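Local coordinates for PUA domain-containing protein (Aeropyrum pernix, PDB 2CX0) that is of unknown function but carries a PUA domain and probably binds RNA, possibly in translation initiation, at residues Lys21-Arg29 against Pro38-Arg46. Residues are numbered along the deposited sequence; the frame is centred on the assembly and turned at random.
Sequences KERRSLLER and PFSEKADLR
Arg23 reaches from the helix to the backbone of the loop and holds Ala43 O with both terminal nitrogens. Arg23 NH2 donates to Ala43 O at 2.9 Å. Arg23 NH1 donates to Ala43 O at 3.1 Å. The oxygen sits in the guanidinium plane, at its end. The N-H...O angles are 152° for NH2 and 140° for NH1, so neither bond is quite straight. Arg23 CG lies anti to the backbone N (chi1 175°), and a bend at chi3 turns the guanidinium toward the carbonyl. A leucine here would probably leave Ala43 O without the two arginine donors and let the loop shift against the helix.

Leu45 covers the arginine. Leu45 CD2 lies over one face of the guanidinium, toward the rim, 3.2 Å from Arg23 NH1. Leu45 CD2 also packs on the aliphatic chain, 3.6 Å from Arg23 CG. Leu26 and Leu27 add apolar contacts to Leu45 and Phe39. Leu26 CD2 meets Leu45 CD2 at 4.1 Å. Further along the helix, Leu27 CD2 touches Phe39 CE1 at 4.1 Å.

Both segments belong to the DUF1947 (pre-PUA) region, and the contact ties its helix 20-30 to the loop leading into strand 45-51 of the antiparallel sheet. Val62 of the adjacent strand 56-62 touches Phe39, Ala43 and Leu45. Leu26 also packs on Ile60 and Ile76, while Phe86 of helix 80-86 contacts Phe39.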
ATOM      1  N   LYS A  21      -9.769   0.945 -22.310  1.00 19.14           N
ATOM      2  CA  LYS A  21     -10.171   2.197 -21.659  1.00 25.68           C
ATOM      3  C   LYS A  21      -9.832   2.138 -20.147  1.00 26.99           C
ATOM      4  O   LYS A  21      -9.432   3.130 -19.556  1.00 23.58           O
ATOM      5  CB  LYS A  21     -11.676   2.421 -21.809  1.00 26.84           C
ATOM      6  CG  LYS A  21     -12.183   3.727 -21.177  1.00 33.30           C
ATOM      7  CD  LYS A  21     -13.710   3.877 -21.383  1.00 39.93           C
ATOM      8  CE  LYS A  21     -14.262   5.117 -20.669  1.00 45.70           C
ATOM      9  NZ  LYS A  21     -15.741   5.259 -20.797  1.00 46.22           N
ATOM     10  N   GLU A  22     -10.029   0.966 -19.538  1.00 23.11           N
ATOM     11  CA  GLU A  22      -9.746   0.797 -18.118  1.00 25.25           C
ATOM     12  C   GLU A  22      -8.246   0.956 -17.846  1.00 23.49           C
ATOM     13  O   GLU A  22      -7.858   1.502 -16.838  1.00 28.03           O
ATOM     14  CB  GLU A  22     -10.245  -0.583 -17.613  1.00 23.20           C
ATOM     15  CG  GLU A  22     -11.753  -0.707 -17.543  1.00 29.04           C
ATOM     16  CD  GLU A  22     -12.214  -2.102 -17.069  1.00 33.75           C
ATOM     17  OE1 GLU A  22     -11.780  -3.118 -17.680  1.00 25.00           O
ATOM     18  OE2 GLU A  22     -13.004  -2.173 -16.097  1.00 31.24           O
ATOM     19  N   ARG A  23      -7.391   0.455 -18.720  1.00 22.29           N
ATOM     20  CA  ARG A  23      -5.973   0.608 -18.496  1.00 22.73           C
ATOM     21  C   ARG A  23      -5.611   2.090 -18.577  1.00 22.40           C
ATOM     22  O   ARG A  23      -4.799   2.601 -17.783  1.00 18.38           O
ATOM     23  CB  ARG A  23      -5.194  -0.183 -19.546  1.00 23.93           C
ATOM     24  CG  ARG A  23      -3.687   0.002 -19.482  1.00 30.11           C
ATOM     25  CD  ARG A  23      -2.985  -0.545 -20.761  1.00 34.83           C
ATOM     26  NE  ARG A  23      -3.078  -2.005 -20.799  1.00 41.22           N
ATOM     27  CZ  ARG A  23      -2.192  -2.816 -20.216  1.00 44.77           C
ATOM     28  NH1 ARG A  23      -1.149  -2.304 -19.567  1.00 36.89           N
ATOM     29  NH2 ARG A  23      -2.366  -4.136 -20.246  1.00 43.24           N
ATOM     30  N   ARG A  24      -6.181   2.794 -19.553  1.00 22.24           N
ATOM     31  CA  ARG A  24      -5.906   4.230 -19.701  1.00 23.48           C
ATOM     32  C   ARG A  24      -6.330   4.997 -18.444  1.00 19.80           C
ATOM     33  O   ARG A  24      -5.580   5.818 -17.884  1.00 24.11           O
ATOM     34  CB  ARG A  24      -6.661   4.809 -20.919  1.00 28.19           C
ATOM     35  CG  ARG A  24      -6.150   4.235 -22.193  1.00 37.95           C
ATOM     36  CD  ARG A  24      -6.794   4.712 -23.520  1.00 44.22           C
ATOM     37  NE  ARG A  24      -5.810   4.268 -24.505  1.00 51.14           N
ATOM     38  CZ  ARG A  24      -4.934   5.056 -25.135  1.00 53.57           C
ATOM     39  NH1 ARG A  24      -4.046   4.528 -25.976  1.00 51.74           N
ATOM     40  NH2 ARG A  24      -5.005   6.375 -25.007  1.00 52.79           N
ATOM     41  N   SER A  25      -7.551   4.744 -18.023  1.00 18.72           N
ATOM     42  CA  SER A  25      -8.063   5.386 -16.839  1.00 21.08           C
ATOM     43  C   SER A  25      -7.163   5.109 -15.597  1.00 24.43           C
ATOM     44  O   SER A  25      -6.903   5.999 -14.784  1.00 19.88           O
ATOM     45  CB  SER A  25      -9.458   4.866 -16.577  1.00 22.08           C
ATOM     46  OG  SER A  25      -9.866   5.325 -15.311  1.00 24.01           O
ATOM     47  N   LEU A  26      -6.716   3.867 -15.460  1.00 19.59           N
ATOM     48  CA  LEU A  26      -5.880   3.499 -14.337  1.00 20.79           C
ATOM     49  C   LEU A  26      -4.610   4.356 -14.335  1.00 21.28           C
ATOM     50  O   LEU A  26      -4.246   4.909 -13.309  1.00 17.82           O
ATOM     51  CB  LEU A  26      -5.498   2.029 -14.419  1.00 22.65           C
ATOM     52  CG  LEU A  26      -4.482   1.593 -13.343  1.00 19.55           C
ATOM     53  CD1 LEU A  26      -5.085   1.736 -11.883  1.00 17.34           C
ATOM     54  CD2 LEU A  26      -4.150   0.136 -13.623  1.00 21.46           C
ATOM     55  N   LEU A  27      -3.940   4.459 -15.476  1.00 17.09           N
ATOM     56  CA  LEU A  27      -2.723   5.266 -15.538  1.00 22.34           C
ATOM     57  C   LEU A  27      -3.019   6.708 -15.161  1.00 25.67           C
ATOM     58  O   LEU A  27      -2.243   7.328 -14.422  1.00 28.22           O
ATOM     59  CB  LEU A  27      -2.085   5.222 -16.949  1.00 21.33           C
ATOM     60  CG  LEU A  27      -1.708   3.775 -17.356  1.00 26.62           C
ATOM     61  CD1 LEU A  27      -1.214   3.775 -18.820  1.00 31.13           C
ATOM     62  CD2 LEU A  27      -0.669   3.156 -16.458  1.00 25.15           C
ATOM     63  N   GLU A  28      -4.130   7.246 -15.664  1.00 21.18           N
ATOM     64  CA  GLU A  28      -4.477   8.605 -15.330  1.00 23.51           C
ATOM     65  C   GLU A  28      -4.777   8.817 -13.845  1.00 25.54           C
ATOM     66  O   GLU A  28      -4.514   9.885 -13.341  1.00 20.69           O
ATOM     67  CB  GLU A  28      -5.682   9.067 -16.136  1.00 20.56           C
ATOM     68  CG  GLU A  28      -5.322   9.329 -17.569  1.00 35.78           C
ATOM     69  CD  GLU A  28      -6.507   9.188 -18.513  1.00 50.30           C
ATOM     70  OE1 GLU A  28      -7.680   9.241 -18.030  1.00 52.36           O
ATOM     71  OE2 GLU A  28      -6.251   9.047 -19.745  1.00 54.63           O
ATOM     72  N   ARG A  29      -5.348   7.805 -13.186  1.00 17.79           N
ATOM     73  CA  ARG A  29      -5.709   7.902 -11.774  1.00 23.64           C
ATOM     74  C   ARG A  29      -4.484   7.815 -10.875  1.00 21.03           C
ATOM     75  O   ARG A  29      -4.498   8.299  -9.724  1.00 23.42           O
ATOM     76  CB  ARG A  29      -6.710   6.803 -11.430  1.00 21.51           C
ATOM     77  CG  ARG A  29      -8.163   7.130 -11.959  1.00 21.93           C
ATOM     78  CD  ARG A  29      -9.068   5.936 -11.642  1.00 26.44           C
ATOM     79  NE  ARG A  29      -9.411   5.876 -10.234  1.00 24.25           N
ATOM     80  CZ  ARG A  29     -10.135   4.907  -9.690  1.00 26.10           C
ATOM     81  NH1 ARG A  29     -10.551   3.924 -10.461  1.00 22.69           N
ATOM     82  NH2 ARG A  29     -10.524   4.969  -8.395  1.00 22.69           N
ATOM     83  N   PRO A  38       5.095   2.531 -11.853  1.00 23.21           N
ATOM     84  CA  PRO A  38       6.124   1.533 -11.612  1.00 25.05           C
ATOM     85  C   PRO A  38       6.243   0.390 -12.618  1.00 25.20           C
ATOM     86  O   PRO A  38       7.273  -0.255 -12.692  1.00 29.42           O
ATOM     87  CB  PRO A  38       5.777   1.064 -10.210  1.00 22.57           C
ATOM     88  CG  PRO A  38       4.295   1.106 -10.222  1.00 25.28           C
ATOM     89  CD  PRO A  38       3.971   2.397 -10.917  1.00 26.07           C
ATOM     90  N   PHE A  39       5.192   0.135 -13.382  1.00 21.15           N
ATOM     91  CA  PHE A  39       5.201  -0.955 -14.358  1.00 27.86           C
ATOM     92  C   PHE A  39       5.059  -0.463 -15.774  1.00 30.85           C
ATOM     93  O   PHE A  39       4.598   0.668 -16.011  1.00 26.26           O
ATOM     94  CB  PHE A  39       4.068  -1.949 -14.083  1.00 26.23           C
ATOM     95  CG  PHE A  39       2.742  -1.296 -13.904  1.00 29.20           C
ATOM     96  CD1 PHE A  39       1.949  -0.993 -15.002  1.00 28.70           C
ATOM     97  CD2 PHE A  39       2.289  -0.948 -12.617  1.00 28.66           C
ATOM     98  CE1 PHE A  39       0.720  -0.361 -14.851  1.00 30.67           C
ATOM     99  CE2 PHE A  39       1.050  -0.308 -12.460  1.00 23.79           C
ATOM    100  CZ  PHE A  39       0.276  -0.015 -13.559  1.00 23.98           C
ATOM    101  N   SER A  40       5.458  -1.333 -16.702  1.00 30.18           N
ATOM    102  CA  SER A  40       5.360  -1.047 -18.112  1.00 39.22           C
ATOM    103  C   SER A  40       3.932  -0.982 -18.631  1.00 39.71           C
ATOM    104  O   SER A  40       3.004  -1.491 -18.034  1.00 41.34           O
ATOM    105  CB  SER A  40       6.075  -2.099 -18.947  1.00 40.84           C
ATOM    106  OG  SER A  40       5.594  -1.996 -20.282  1.00 43.41           O
ATOM    107  N   GLU A  41       3.845  -0.417 -19.826  1.00 49.85           N
ATOM    108  CA  GLU A  41       2.635  -0.156 -20.602  1.00 52.72           C
ATOM    109  C   GLU A  41       2.437  -1.350 -21.500  1.00 52.73           C
ATOM    110  O   GLU A  41       1.829  -1.286 -22.570  1.00 62.39           O
ATOM    111  CB  GLU A  41       2.940   1.113 -21.403  1.00 57.79           C
ATOM    112  CG  GLU A  41       3.818   2.081 -20.516  1.00 64.65           C
ATOM    113  CD  GLU A  41       5.106   2.633 -21.174  1.00 65.15           C
ATOM    114  OE1 GLU A  41       5.652   2.013 -22.125  1.00 66.05           O
ATOM    115  OE2 GLU A  41       5.571   3.698 -20.695  1.00 64.83           O
ATOM    116  N   LYS A  42       2.969  -2.457 -21.038  1.00 50.51           N
ATOM    117  CA  LYS A  42       2.933  -3.686 -21.780  1.00 48.60           C
ATOM    118  C   LYS A  42       2.611  -4.780 -20.781  1.00 44.94           C
ATOM    119  O   LYS A  42       2.372  -5.930 -21.137  1.00 47.27           O
ATOM    120  CB  LYS A  42       4.330  -3.888 -22.367  1.00 55.09           C
ATOM    121  CG  LYS A  42       4.785  -2.679 -23.191  1.00 60.29           C
ATOM    122  CD  LYS A  42       6.304  -2.519 -23.289  1.00 60.88           C
ATOM    123  CE  LYS A  42       6.644  -1.229 -24.058  1.00 61.31           C
ATOM    124  NZ  LYS A  42       8.107  -1.112 -24.288  1.00 64.03           N
ATOM    125  N   ALA A  43       2.662  -4.407 -19.507  1.00 36.45           N
ATOM    126  CA  ALA A  43       2.372  -5.348 -18.450  1.00 30.16           C
ATOM    127  C   ALA A  43       0.914  -5.835 -18.585  1.00 21.16           C
ATOM    128  O   ALA A  43       0.038  -5.103 -18.997  1.00 26.14           O
ATOM    129  CB  ALA A  43       2.568  -4.669 -17.063  1.00 20.22           C
ATOM    130  N   ASP A  44       0.700  -7.076 -18.220  1.00 17.91           N
ATOM    131  CA  ASP A  44      -0.599  -7.715 -18.215  1.00 23.07           C
ATOM    132  C   ASP A  44      -1.384  -7.261 -16.955  1.00 26.00           C
ATOM    133  O   ASP A  44      -1.001  -7.556 -15.790  1.00 25.09           O
ATOM    134  CB  ASP A  44      -0.367  -9.195 -18.157  1.00 26.40           C
ATOM    135  CG  ASP A  44      -1.597  -9.972 -18.439  1.00 35.53           C
ATOM    136  OD1 ASP A  44      -2.694  -9.367 -18.516  1.00 45.68           O
ATOM    137  OD2 ASP A  44      -1.476 -11.204 -18.576  1.00 46.79           O
ATOM    138  N   LEU A  45      -2.485  -6.578 -17.195  1.00 18.88           N
ATOM    139  CA  LEU A  45      -3.312  -6.014 -16.126  1.00 15.83           C
ATOM    140  C   LEU A  45      -4.638  -6.744 -16.084  1.00 20.19           C
ATOM    141  O   LEU A  45      -5.355  -6.805 -17.087  1.00 19.23           O
ATOM    142  CB  LEU A  45      -3.563  -4.525 -16.404  1.00 20.88           C
ATOM    143  CG  LEU A  45      -2.714  -3.383 -15.831  1.00 34.06           C
ATOM    144  CD1 LEU A  45      -1.270  -3.842 -15.565  1.00 30.82           C
ATOM    145  CD2 LEU A  45      -2.799  -2.154 -16.799  1.00 26.86           C
ATOM    146  N   ARG A  46      -4.965  -7.309 -14.930  1.00 16.94           N
ATOM    147  CA  ARG A  46      -6.226  -8.018 -14.762  1.00 15.25           C
ATOM    148  C   ARG A  46      -6.915  -7.557 -13.470  1.00 16.36           C
ATOM    149  O   ARG A  46      -6.282  -7.114 -12.510  1.00 19.10           O
ATOM    150  CB  ARG A  46      -5.980  -9.544 -14.705  1.00 21.60           C
ATOM    151  CG  ARG A  46      -5.277 -10.130 -15.955  1.00 24.07           C
ATOM    152  CD  ARG A  46      -5.116 -11.659 -15.895  1.00 26.91           C
ATOM    153  NE  ARG A  46      -6.386 -12.396 -15.881  1.00 28.87           N
ATOM    154  CZ  ARG A  46      -7.169 -12.620 -16.940  1.00 32.90           C
ATOM    155  NH1 ARG A  46      -6.843 -12.160 -18.155  1.00 30.26           N
ATOM    156  NH2 ARG A  46      -8.270 -13.335 -16.783  1.00 35.30           N
TER